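PDB 2GBB: putative chorismate mutase from Yersinia pestis biovar Microtus str. 91001, which catalyses the Claisen rearrangement of chorismate to prephenate as a secreted, all-helical chorismate mutase and may play some role in pathogenicity. Local coordinates for residues E12-M17 with N99-S104; A71-Y76 with H136-D142; I111-K116 with F150-L155. All coordinates share one frame; numbering follows the deposited sequence.

Contact 1: residues E12-M17 with N99-S104; sequences ERLSYM and NIGELS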
loop_
_atom_site.group_PDB
_atom_site.type_symbol
_atom_site.label_atom_id
_atom_site.label_comp_id
_atom_site.label_asym_id
_atom_site.label_seq_id
_atom_site.Cartn_x
_atom_site.Cartn_y
_atom_site.Cartn_z
ATOM N N GLU A 12 3.460 5.142 -19.545
ATOM C CA GLU A 12 2.885 6.486 -19.345
ATOM C C GLU A 12 1.546 6.451 -18.614
ATOM O O GLU A 12 1.285 7.319 -17.787
ATOM C CB GLU A 12 2.695 7.204 -20.695
ATOM C CG GLU A 12 3.975 7.442 -21.551
ATOM C CD GLU A 12 3.678 7.512 -23.064
ATOM O OE1 GLU A 12 4.548 7.130 -23.904
ATOM O OE2 GLU A 12 2.562 7.946 -23.419
ATOM N N ARG A 13 0.689 5.468 -18.918
ATOM C CA ARG A 13 -0.560 5.299 -18.139
ATOM C C ARG A 13 -0.232 5.193 -16.616
ATOM O O ARG A 13 -0.795 5.890 -15.781
ATOM C CB ARG A 13 -1.345 4.073 -18.623
ATOM C CG ARG A 13 -2.835 4.061 -18.107
ATOM C CD ARG A 13 -3.712 2.963 -18.740
ATOM N NE ARG A 13 -5.090 3.076 -18.257
ATOM C CZ ARG A 13 -5.523 2.642 -17.069
ATOM N NH1 ARG A 13 -4.697 2.007 -16.241
ATOM N NH2 ARG A 13 -6.799 2.849 -16.711
ATOM N N LEU A 14 0.727 4.343 -16.291
ATOM C CA LEU A 14 1.091 4.066 -14.895
ATOM C C LEU A 14 1.819 5.260 -14.212
ATOM O O LEU A 14 1.822 5.380 -13.003
ATOM C CB LEU A 14 1.921 2.756 -14.825
ATOM C CG LEU A 14 1.224 1.404 -15.066
ATOM C CD1 LEU A 14 2.250 0.254 -15.181
ATOM C CD2 LEU A 14 0.254 1.069 -13.931
ATOM N N SER A 15 2.377 6.192 -14.990
ATOM C CA SER A 15 2.999 7.412 -14.403
ATOM C C SER A 15 1.986 8.362 -13.705
ATOM O O SER A 15 2.387 9.217 -12.974
ATOM C CB SER A 15 3.772 8.208 -15.466
ATOM O OG SER A 15 2.853 8.706 -16.424
ATOM N N TYR A 16 0.698 8.230 -13.976
ATOM C CA TYR A 16 -0.358 9.017 -13.336
ATOM C C TYR A 16 -0.835 8.491 -11.988
ATOM O O TYR A 16 -1.644 9.110 -11.341
ATOM C CB TYR A 16 -1.576 9.127 -14.276
ATOM C CG TYR A 16 -1.248 10.043 -15.414
ATOM C CD1 TYR A 16 -1.110 11.417 -15.187
ATOM C CD2 TYR A 16 -0.995 9.550 -16.699
ATOM C CE1 TYR A 16 -0.721 12.297 -16.213
ATOM C CE2 TYR A 16 -0.632 10.439 -17.752
ATOM C CZ TYR A 16 -0.488 11.797 -17.484
ATOM O OH TYR A 16 -0.102 12.694 -18.490
HETATM N N MSE A 17 -0.361 7.335 -11.573
HETATM C CA MSE A 17 -0.982 6.661 -10.438
HETATM C C MSE A 17 -0.532 7.216 -9.092
HETATM O O MSE A 17 -1.239 7.091 -8.076
HETATM C CB MSE A 17 -0.728 5.167 -10.539
HETATM C CG MSE A 17 -1.381 4.562 -11.785
HETATM SE SE MSE A 17 -3.280 4.988 -11.889
HETATM C CE MSE A 17 -3.513 4.314 -13.633
ATOM N N ASN A 99 -6.590 11.946 -18.768
ATOM C CA ASN A 99 -5.293 11.523 -19.269
ATOM C C ASN A 99 -5.083 10.015 -19.275
ATOM O O ASN A 99 -4.560 9.445 -20.234
ATOM C CB ASN A 99 -4.192 12.181 -18.460
ATOM C CG ASN A 99 -3.762 13.530 -19.044
ATOM O OD1 ASN A 99 -3.634 13.683 -20.259
ATOM N ND2 ASN A 99 -3.520 14.489 -18.183
ATOM N N ILE A 100 -5.528 9.372 -18.203
ATOM C CA ILE A 100 -5.436 7.920 -18.075
ATOM C C ILE A 100 -6.307 7.266 -19.159
ATOM O O ILE A 100 -5.873 6.340 -19.821
ATOM C CB ILE A 100 -5.840 7.485 -16.628
ATOM C CG1 ILE A 100 -4.725 7.858 -15.611
ATOM C CG2 ILE A 100 -6.174 6.010 -16.531
ATOM C CD1 ILE A 100 -5.193 7.706 -14.107
ATOM N N GLY A 101 -7.529 7.765 -19.327
ATOM C CA GLY A 101 -8.503 7.188 -20.241
ATOM C C GLY A 101 -7.989 7.355 -21.666
ATOM O O GLY A 101 -8.088 6.433 -22.488
ATOM N N GLU A 102 -7.406 8.524 -21.926
ATOM C CA GLU A 102 -6.769 8.835 -23.205
ATOM C C GLU A 102 -5.683 7.815 -23.509
ATOM O O GLU A 102 -5.628 7.242 -24.597
ATOM C CB GLU A 102 -6.219 10.247 -23.141
ATOM C CG GLU A 102 -5.706 10.855 -24.453
ATOM C CD GLU A 102 -5.659 12.414 -24.400
ATOM O OE1 GLU A 102 -5.575 13.026 -25.522
ATOM O OE2 GLU A 102 -5.706 13.002 -23.253
ATOM N N LEU A 103 -4.846 7.537 -22.524
ATOM C CA LEU A 103 -3.739 6.601 -22.714
ATOM C C LEU A 103 -4.237 5.176 -22.888
ATOM O O LEU A 103 -3.715 4.383 -23.700
ATOM C CB LEU A 103 -2.768 6.682 -21.534
ATOM C CG LEU A 103 -1.397 7.349 -21.575
ATOM C CD1 LEU A 103 -0.738 7.274 -22.957
ATOM C CD2 LEU A 103 -1.373 8.757 -21.048
ATOM N N SER A 104 -5.275 4.854 -22.125
ATOM C CA SER A 104 -5.952 3.593 -22.265
ATOM C C SER A 104 -6.449 3.345 -23.730
ATOM O O SER A 104 -6.217 2.249 -24.311
ATOM C CB SER A 104 -7.053 3.506 -21.204
ATOM O OG SER A 104 -7.626 2.259 -21.281
#

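Contact 2: residues A71-Y76 with H136-D142; sequences AIQYRY and HNLTSAD. With SO4 (sulfate ion), chain E; SO4 (sulfate ion), chain F.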
loop_
_atom_site.group_PDB
_atom_site.type_symbol
_atom_site.label_atom_id
_atom_site.label_comp_id
_atom_site.label_asym_id
_atom_site.label_seq_id
_atom_site.Cartn_x
_atom_site.Cartn_y
_atom_site.Cartn_z
ATOM N N ALA A 71 -1.190 -1.544 -7.009
ATOM C CA ALA A 71 0.063 -1.883 -6.334
ATOM C C ALA A 71 0.876 -0.583 -6.084
ATOM O O ALA A 71 1.364 -0.315 -4.986
ATOM C CB ALA A 71 0.856 -2.937 -7.158
ATOM N N ILE A 72 0.977 0.250 -7.103
ATOM C CA ILE A 72 1.704 1.509 -7.016
ATOM C C ILE A 72 1.121 2.427 -5.948
ATOM O O ILE A 72 1.860 3.012 -5.109
ATOM C CB ILE A 72 1.664 2.216 -8.372
ATOM C CG1 ILE A 72 2.592 1.492 -9.368
ATOM C CG2 ILE A 72 1.998 3.698 -8.187
ATOM C CD1 ILE A 72 2.538 2.053 -10.793
ATOM N N GLN A 73 -0.213 2.563 -5.999
ATOM C CA GLN A 73 -0.941 3.421 -5.086
ATOM C C GLN A 73 -0.795 2.949 -3.654
ATOM O O GLN A 73 -0.581 3.754 -2.770
ATOM C CB GLN A 73 -2.417 3.471 -5.445
ATOM C CG GLN A 73 -2.715 4.112 -6.832
ATOM C CD GLN A 73 -4.182 3.923 -7.168
ATOM O OE1 GLN A 73 -5.001 4.457 -6.335
ATOM N NE2 GLN A 73 -4.566 3.192 -8.114
ATOM N N TYR A 74 -0.933 1.647 -3.435
ATOM C CA TYR A 74 -0.785 1.100 -2.083
ATOM C C TYR A 74 0.589 1.437 -1.461
ATOM O O TYR A 74 0.686 1.835 -0.297
ATOM C CB TYR A 74 -0.897 -0.421 -2.151
ATOM C CG TYR A 74 -2.317 -0.963 -2.063
ATOM C CD1 TYR A 74 -3.201 -0.505 -1.087
ATOM C CD2 TYR A 74 -2.779 -1.914 -3.020
ATOM C CE1 TYR A 74 -4.516 -0.998 -1.006
ATOM C CE2 TYR A 74 -4.069 -2.411 -2.960
ATOM C CZ TYR A 74 -4.918 -1.951 -1.975
ATOM O OH TYR A 74 -6.159 -2.476 -1.971
ATOM N N ARG A 75 1.622 1.276 -2.291
ATOM C CA ARG A 75 2.990 1.534 -1.945
ATOM C C ARG A 75 3.210 2.996 -1.613
ATOM O O ARG A 75 3.868 3.284 -0.616
ATOM C CB ARG A 75 3.901 1.021 -3.058
ATOM C CG ARG A 75 4.068 -0.477 -2.941
ATOM C CD ARG A 75 4.920 -1.147 -4.058
ATOM N NE ARG A 75 4.723 -2.600 -3.962
ATOM C CZ ARG A 75 4.434 -3.410 -4.980
ATOM N NH1 ARG A 75 4.334 -2.915 -6.221
ATOM N NH2 ARG A 75 4.227 -4.724 -4.760
ATOM N N TYR A 76 2.596 3.915 -2.387
ATOM C CA TYR A 76 2.635 5.316 -2.047
ATOM C C TYR A 76 1.942 5.590 -0.747
ATOM O O TYR A 76 2.456 6.385 0.068
ATOM C CB TYR A 76 2.068 6.225 -3.162
ATOM C CG TYR A 76 3.127 6.573 -4.237
ATOM C CD1 TYR A 76 4.175 7.477 -3.952
ATOM C CD2 TYR A 76 3.101 5.951 -5.478
ATOM C CE1 TYR A 76 5.167 7.787 -4.932
ATOM C CE2 TYR A 76 4.015 6.274 -6.482
ATOM C CZ TYR A 76 5.084 7.173 -6.191
ATOM O OH TYR A 76 6.018 7.455 -7.184
ATOM N N HIS A 136 8.616 4.198 -10.109
ATOM C CA HIS A 136 8.736 4.067 -8.678
ATOM C C HIS A 136 7.520 3.263 -8.154
ATOM O O HIS A 136 6.387 3.433 -8.626
ATOM C CB HIS A 136 8.824 5.446 -8.033
ATOM C CG HIS A 136 9.136 5.407 -6.568
ATOM N ND1 HIS A 136 10.255 4.777 -6.058
ATOM C CD2 HIS A 136 8.472 5.918 -5.506
ATOM C CE1 HIS A 136 10.262 4.905 -4.742
ATOM N NE2 HIS A 136 9.190 5.591 -4.382
ATOM N N ASN A 137 7.781 2.333 -7.234
ATOM C CA ASN A 137 6.708 1.549 -6.604
ATOM C C ASN A 137 6.038 0.500 -7.476
ATOM O O ASN A 137 5.000 -0.026 -7.136
ATOM C CB ASN A 137 5.690 2.498 -6.005
ATOM C CG ASN A 137 6.158 3.087 -4.719
ATOM O OD1 ASN A 137 7.178 2.489 -4.157
ATOM N ND2 ASN A 137 5.588 4.057 -4.202
ATOM N N LEU A 138 6.653 0.159 -8.595
ATOM C CA LEU A 138 6.117 -0.865 -9.477
ATOM C C LEU A 138 7.121 -2.008 -9.589
ATOM O O LEU A 138 8.270 -1.779 -9.954
ATOM C CB LEU A 138 5.948 -0.248 -10.856
ATOM C CG LEU A 138 4.876 -0.689 -11.854
ATOM C CD1 LEU A 138 5.521 -0.852 -13.193
ATOM C CD2 LEU A 138 4.031 -1.868 -11.456
ATOM N N THR A 139 6.713 -3.242 -9.344
ATOM C CA THR A 139 7.703 -4.311 -9.370
ATOM C C THR A 139 7.689 -5.067 -10.708
ATOM O O THR A 139 6.790 -4.906 -11.534
ATOM C CB THR A 139 7.535 -5.342 -8.220
ATOM O OG1 THR A 139 6.341 -6.088 -8.424
ATOM C CG2 THR A 139 7.534 -4.681 -6.798
ATOM N N SER A 140 8.707 -5.901 -10.892
ATOM C CA SER A 140 8.800 -6.783 -12.044
ATOM C C SER A 140 7.680 -7.819 -12.110
ATOM O O SER A 140 7.141 -8.056 -13.191
ATOM C CB SER A 140 10.160 -7.472 -12.035
ATOM O OG SER A 140 11.125 -6.486 -12.388
ATOM N N ALA A 141 7.315 -8.421 -10.969
ATOM C CA ALA A 141 6.071 -9.215 -10.915
ATOM C C ALA A 141 4.787 -8.442 -11.400
ATOM O O ALA A 141 3.947 -9.021 -12.094
ATOM C CB ALA A 141 5.853 -9.861 -9.524
ATOM N N ASP A 142 4.677 -7.155 -11.099
ATOM C CA ASP A 142 3.529 -6.341 -11.560
ATOM C C ASP A 142 3.569 -6.230 -13.088
ATOM O O ASP A 142 2.539 -6.349 -13.758
ATOM C CB ASP A 142 3.603 -4.935 -10.961
ATOM C CG ASP A 142 3.433 -4.918 -9.419
ATOM O OD1 ASP A 142 2.574 -5.665 -8.910
ATOM O OD2 ASP A 142 4.153 -4.141 -8.735
HETATM S S SO4 E . 11.655 -5.506 -8.607
HETATM O O1 SO4 E . 10.487 -6.355 -8.723
HETATM O O2 SO4 E . 11.675 -4.424 -9.592
HETATM O O3 SO4 E . 11.630 -4.936 -7.261
HETATM O O4 SO4 E . 12.807 -6.379 -8.801
HETATM S S SO4 F . 8.698 9.738 -6.972
HETATM O O1 SO4 F . 7.523 9.209 -6.308
HETATM O O2 SO4 F . 8.305 10.918 -7.729
HETATM O O3 SO4 F . 9.700 10.095 -5.968
HETATM O O4 SO4 F . 9.278 8.741 -7.863
#

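Contact 3: residues I111-K116 with F150-L155; sequences IAEELK and FNQVKL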
loop_
_atom_site.group_PDB
_atom_site.type_symbol
_atom_site.label_atom_id
_atom_site.label_comp_id
_atom_site.label_asym_id
_atom_site.label_seq_id
_atom_site.Cartn_x
_atom_site.Cartn_y
_atom_site.Cartn_z
ATOM N N ILE A 111 -2.150 -1.780 -29.842
ATOM C CA ILE A 111 -2.251 -3.243 -29.882
ATOM C C ILE A 111 -2.997 -3.758 -31.131
ATOM O O ILE A 111 -2.554 -4.725 -31.772
ATOM C CB ILE A 111 -2.922 -3.817 -28.598
ATOM C CG1 ILE A 111 -1.937 -3.770 -27.413
ATOM C CG2 ILE A 111 -3.339 -5.264 -28.825
ATOM C CD1 ILE A 111 -2.595 -4.054 -26.006
ATOM N N ALA A 112 -4.119 -3.123 -31.466
ATOM C CA ALA A 112 -4.906 -3.517 -32.636
ATOM C C ALA A 112 -4.049 -3.366 -33.894
ATOM O O ALA A 112 -3.886 -4.311 -34.647
ATOM C CB ALA A 112 -6.185 -2.661 -32.758
ATOM N N GLU A 113 -3.498 -2.172 -34.109
ATOM C CA GLU A 113 -2.550 -1.944 -35.201
ATOM C C GLU A 113 -1.472 -3.065 -35.270
ATOM O O GLU A 113 -1.309 -3.743 -36.312
ATOM C CB GLU A 113 -1.921 -0.547 -35.063
ATOM C CG GLU A 113 -1.192 -0.017 -36.326
ATOM C CD GLU A 113 0.362 -0.046 -36.200
ATOM O OE1 GLU A 113 0.918 -1.079 -35.766
ATOM O OE2 GLU A 113 1.029 0.974 -36.552
ATOM N N GLU A 114 -0.764 -3.290 -34.168
ATOM C CA GLU A 114 0.319 -4.264 -34.164
ATOM C C GLU A 114 -0.123 -5.671 -34.516
ATOM O O GLU A 114 0.570 -6.395 -35.227
ATOM C CB GLU A 114 1.057 -4.252 -32.824
ATOM C CG GLU A 114 1.783 -2.907 -32.598
ATOM C CD GLU A 114 2.936 -2.990 -31.615
ATOM O OE1 GLU A 114 3.437 -4.110 -31.358
ATOM O OE2 GLU A 114 3.346 -1.934 -31.096
ATOM N N LEU A 115 -1.258 -6.068 -33.962
ATOM C CA LEU A 115 -1.849 -7.382 -34.188
ATOM C C LEU A 115 -2.188 -7.586 -35.662
ATOM O O LEU A 115 -2.072 -8.716 -36.168
ATOM C CB LEU A 115 -3.129 -7.530 -33.357
ATOM C CG LEU A 115 -3.185 -8.471 -32.147
ATOM C CD1 LEU A 115 -1.831 -8.904 -31.546
ATOM C CD2 LEU A 115 -4.199 -7.971 -31.099
ATOM N N LYS A 116 -2.648 -6.515 -36.316
ATOM C CA LYS A 116 -2.948 -6.529 -37.761
ATOM C C LYS A 116 -1.662 -6.599 -38.612
ATOM O O LYS A 116 -1.542 -7.438 -39.501
ATOM C CB LYS A 116 -3.786 -5.298 -38.150
ATOM C CG LYS A 116 -5.170 -5.292 -37.520
ATOM C CD LYS A 116 -5.835 -3.885 -37.425
ATOM C CE LYS A 116 -7.281 -4.054 -36.972
ATOM N NZ LYS A 116 -8.068 -2.784 -36.779
ATOM N N PHE A 150 -1.248 -9.014 -21.986
ATOM C CA PHE A 150 -1.075 -8.293 -23.242
ATOM C C PHE A 150 -1.045 -9.278 -24.432
ATOM O O PHE A 150 -1.662 -9.053 -25.486
ATOM C CB PHE A 150 0.206 -7.461 -23.123
ATOM C CG PHE A 150 0.849 -7.110 -24.420
ATOM C CD1 PHE A 150 0.419 -6.010 -25.153
ATOM C CD2 PHE A 150 1.963 -7.848 -24.880
ATOM C CE1 PHE A 150 1.046 -5.669 -26.384
ATOM C CE2 PHE A 150 2.599 -7.506 -26.079
ATOM C CZ PHE A 150 2.120 -6.408 -26.834
ATOM N N ASN A 151 -0.357 -10.390 -24.221
ATOM C CA ASN A 151 -0.270 -11.448 -25.228
ATOM C C ASN A 151 -1.528 -12.266 -25.408
ATOM O O ASN A 151 -1.636 -13.057 -26.369
ATOM C CB ASN A 151 0.936 -12.361 -24.925
ATOM C CG ASN A 151 2.260 -11.701 -25.324
ATOM O OD1 ASN A 151 2.347 -11.075 -26.381
ATOM N ND2 ASN A 151 3.271 -11.812 -24.478
ATOM N N GLN A 152 -2.480 -12.071 -24.493
ATOM C CA GLN A 152 -3.793 -12.740 -24.565
ATOM C C GLN A 152 -4.774 -11.933 -25.411
ATOM O O GLN A 152 -5.807 -12.469 -25.825
ATOM C CB GLN A 152 -4.380 -12.978 -23.156
ATOM C CG GLN A 152 -3.597 -13.991 -22.294
ATOM C CD GLN A 152 -3.463 -15.324 -22.962
ATOM O OE1 GLN A 152 -2.354 -15.877 -23.074
ATOM N NE2 GLN A 152 -4.583 -15.857 -23.440
ATOM N N VAL A 153 -4.449 -10.669 -25.698
ATOM C CA VAL A 153 -5.350 -9.838 -26.490
ATOM C C VAL A 153 -5.367 -10.269 -27.975
ATOM O O VAL A 153 -4.311 -10.355 -28.605
ATOM C CB VAL A 153 -4.959 -8.325 -26.453
ATOM C CG1 VAL A 153 -5.935 -7.496 -27.302
ATOM C CG2 VAL A 153 -4.834 -7.788 -25.021
ATOM N N LYS A 154 -6.558 -10.462 -28.543
ATOM C CA LYS A 154 -6.694 -10.951 -29.944
ATOM C C LYS A 154 -7.588 -10.028 -30.734
ATOM O O LYS A 154 -8.473 -9.375 -30.187
ATOM C CB LYS A 154 -7.320 -12.369 -29.995
ATOM C CG LYS A 154 -6.804 -13.434 -28.990
ATOM C CD LYS A 154 -5.397 -13.926 -29.323
ATOM C CE LYS A 154 -4.872 -14.856 -28.234
ATOM N NZ LYS A 154 -3.368 -14.868 -28.196
ATOM N N LEU A 155 -7.404 -10.034 -32.041
ATOM C CA LEU A 155 -8.364 -9.464 -32.975
ATOM C C LEU A 155 -9.682 -10.230 -33.012
ATOM O O LEU A 155 -9.737 -11.409 -32.651
ATOM C CB LEU A 155 -7.777 -9.488 -34.379
ATOM C CG LEU A 155 -6.520 -8.647 -34.605
ATOM C CD1 LEU A 155 -5.812 -9.236 -35.843
ATOM C CD2 LEU A 155 -6.857 -7.145 -34.792
#

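Contact 1: residues E12-M17 with N99-S104
Ile100 fills the space between Arg13, Tyr16 and Met17. Its CG2 sits over one face of the Arg13 guanidinium, displaced toward the rim, 3.2 Å from NH2. The other branch runs along Tyr16 to Met17: CG1 lies 3.6 Å from Tyr16 CB, and CD1 reaches the methyl CE of the selenomethionine Met17 at 3.8 Å. The Arg13 chain leaves its helix with CG anti to the backbone N (chi1 -165°) and stays extended as far as NE, which carries the guanidinium across Ile100 at about a right angle and brings NE 3.6 Å from Ser104 CB. NE is buried without a polar partner in the model, whereas NH1 is hydrogen-bonded to a bound citrate. Arg13 probably binds substrate in this chorismate mutase type II helical bundle, which is consistent with helix 7-14, the turn after it and the first half of helix 93-117 lining part of the pocket, with Gln65 of helix 55-82 also against Arg13. No hydrogen bond joins the two segments; the contact is made by van der Waals packing. Arg13, Ile100, Met17 and Ser104 are buried, whereas the other flank, with Glu12, Tyr16, Asn99 and Leu103, is partly exposed. There Asn99 lays CB over one face of the Tyr16 ring, 4.1 Å from the centroid and 20° off the normal, a CH-pi contact in which the amide plane is turned only 13° from the ring. Leu103 spans this side: CD2 meets the ring edge 3.8 Å from Tyr16 CE2, while CD1 lies 4.1 Å from Glu12 CB.

Contact 2: residues A71-Y76 with H136-D142
A capping box starts helix 140-150, and its acidic member also anchors Arg75 of helix 55-82, the long helix whose residues Ala71, Ile72 and Gln73 probably belong to the substrate-binding site. Thr139 is the N-cap: Asp142 N makes a weak bond to its OG1, and Thr139 N donates to Asp142 OD2 at 2.8 Å from the anti side, tilted out of the carboxylate plane. The syn lone pair of that same oxygen receives Arg75 NH1, also at 2.8 Å, in a salt bridge with an N-H...O angle of 157°. NH1 makes a second bond, to Asn137 O at 3.1 Å; this acceptor too lies in the guanidinium plane, although the donor stands above the carbonyl plane. Two acceptors at the guanidinium edge, with Thr139 CG2 over one face, would limit its rotation. At the dimer interface Arg75 NH2 forms a salt bridge with Asp79 of the second subunit, and Asp142 OD1 is hydrogen-bonded to Ser82 of that subunit. Deeper in the fold, Ile72 CD1 packs on Leu138 CG at 3.8 Å, and both side chains rest on Leu14. Asn137 turns its amide to the other end of the contact, its plane 74° from the Tyr76 ring. The edge of His136 points toward a face of Tyr76 in an offset edge-to-face pair, centroids 5.6 Å apart. A sulfate ion, probably from the crystallisation liquor, lies implausibly close to Tyr76 OH, and a bond between them is doubtful. ND2 of Asn137 stands over the centre of the Tyr76 ring, 3.3 Å above its plane.

Contact 3: residues I111-K116 with F150-L155
Leu115 and Leu155 run antiparallel alongside each other, with Leu115 CB 3.8 Å from Leu155 CG. The methyl CD2 of Leu115 turns instead to the backbone and lies 3.5 Å from Val153 O, so this one side chain touches two parts of the tail. Leu155 also reaches along the helix: its CD2 packs against the aliphatic part of Lys116, 3.7 Å from CG. One helical turn back, Ile111 divides its branches between two partners. CG2 meets Val153 CG1 at 3.7 Å, the two side chains crossing at about a right angle, while CG1 lies at the edge of the Phe150 ring, 3.7 Å from CE1. The Phe150 ring is brought to this place by a first torsion of 156°, which sets CG roughly opposite the backbone N. All the contacts between the segments are apolar or van der Waals, and no hydrogen bond crosses. A type I beta turn from Phe150 to Val153, closed by Val153 N to Phe150 O at 3.2 Å, places the Phe150 ring and the Val153 side chain within reach of Ile111. Lys154 NZ adds a bond to Asn151 O, in the carbonyl plane, at 3.1 Å. Further out, Lys154 N is held by Ser57 OG, and Lys116 NZ by Leu51 O. The C-terminal tail after helix 140-150 lies along the end of helix 93-117, with Leu61 of helix 55-82 against both Ile111 and Val153 and the Phe129 ring of helix 126-132 meeting Phe150.

Contacts 1 and 2 adjoin, their centres about 15 Å apart: Leu14 CD2 lies 4.0 Å from Ile72 CD1, and Met17 CB 3.9 Å from Ile72 CG2. Both probably border the substrate site, to which Arg13 in contact 1 and Gln73 in contact 2 are likely to belong; each is hydrogen-bonded to a bound citrate, probably from the crystallisation liquor, which may mark the pocket. Contact 3 shares helix 93-117 with contact 1 but lies farther along it, about 19 Å between centres, with the Ile111 side chain about 10 Å from that of Arg13. Contacts 2 and 3 have centres about 25 Å apart, on opposite sides of the chain's centre, and helix 140-150 runs between their second segments.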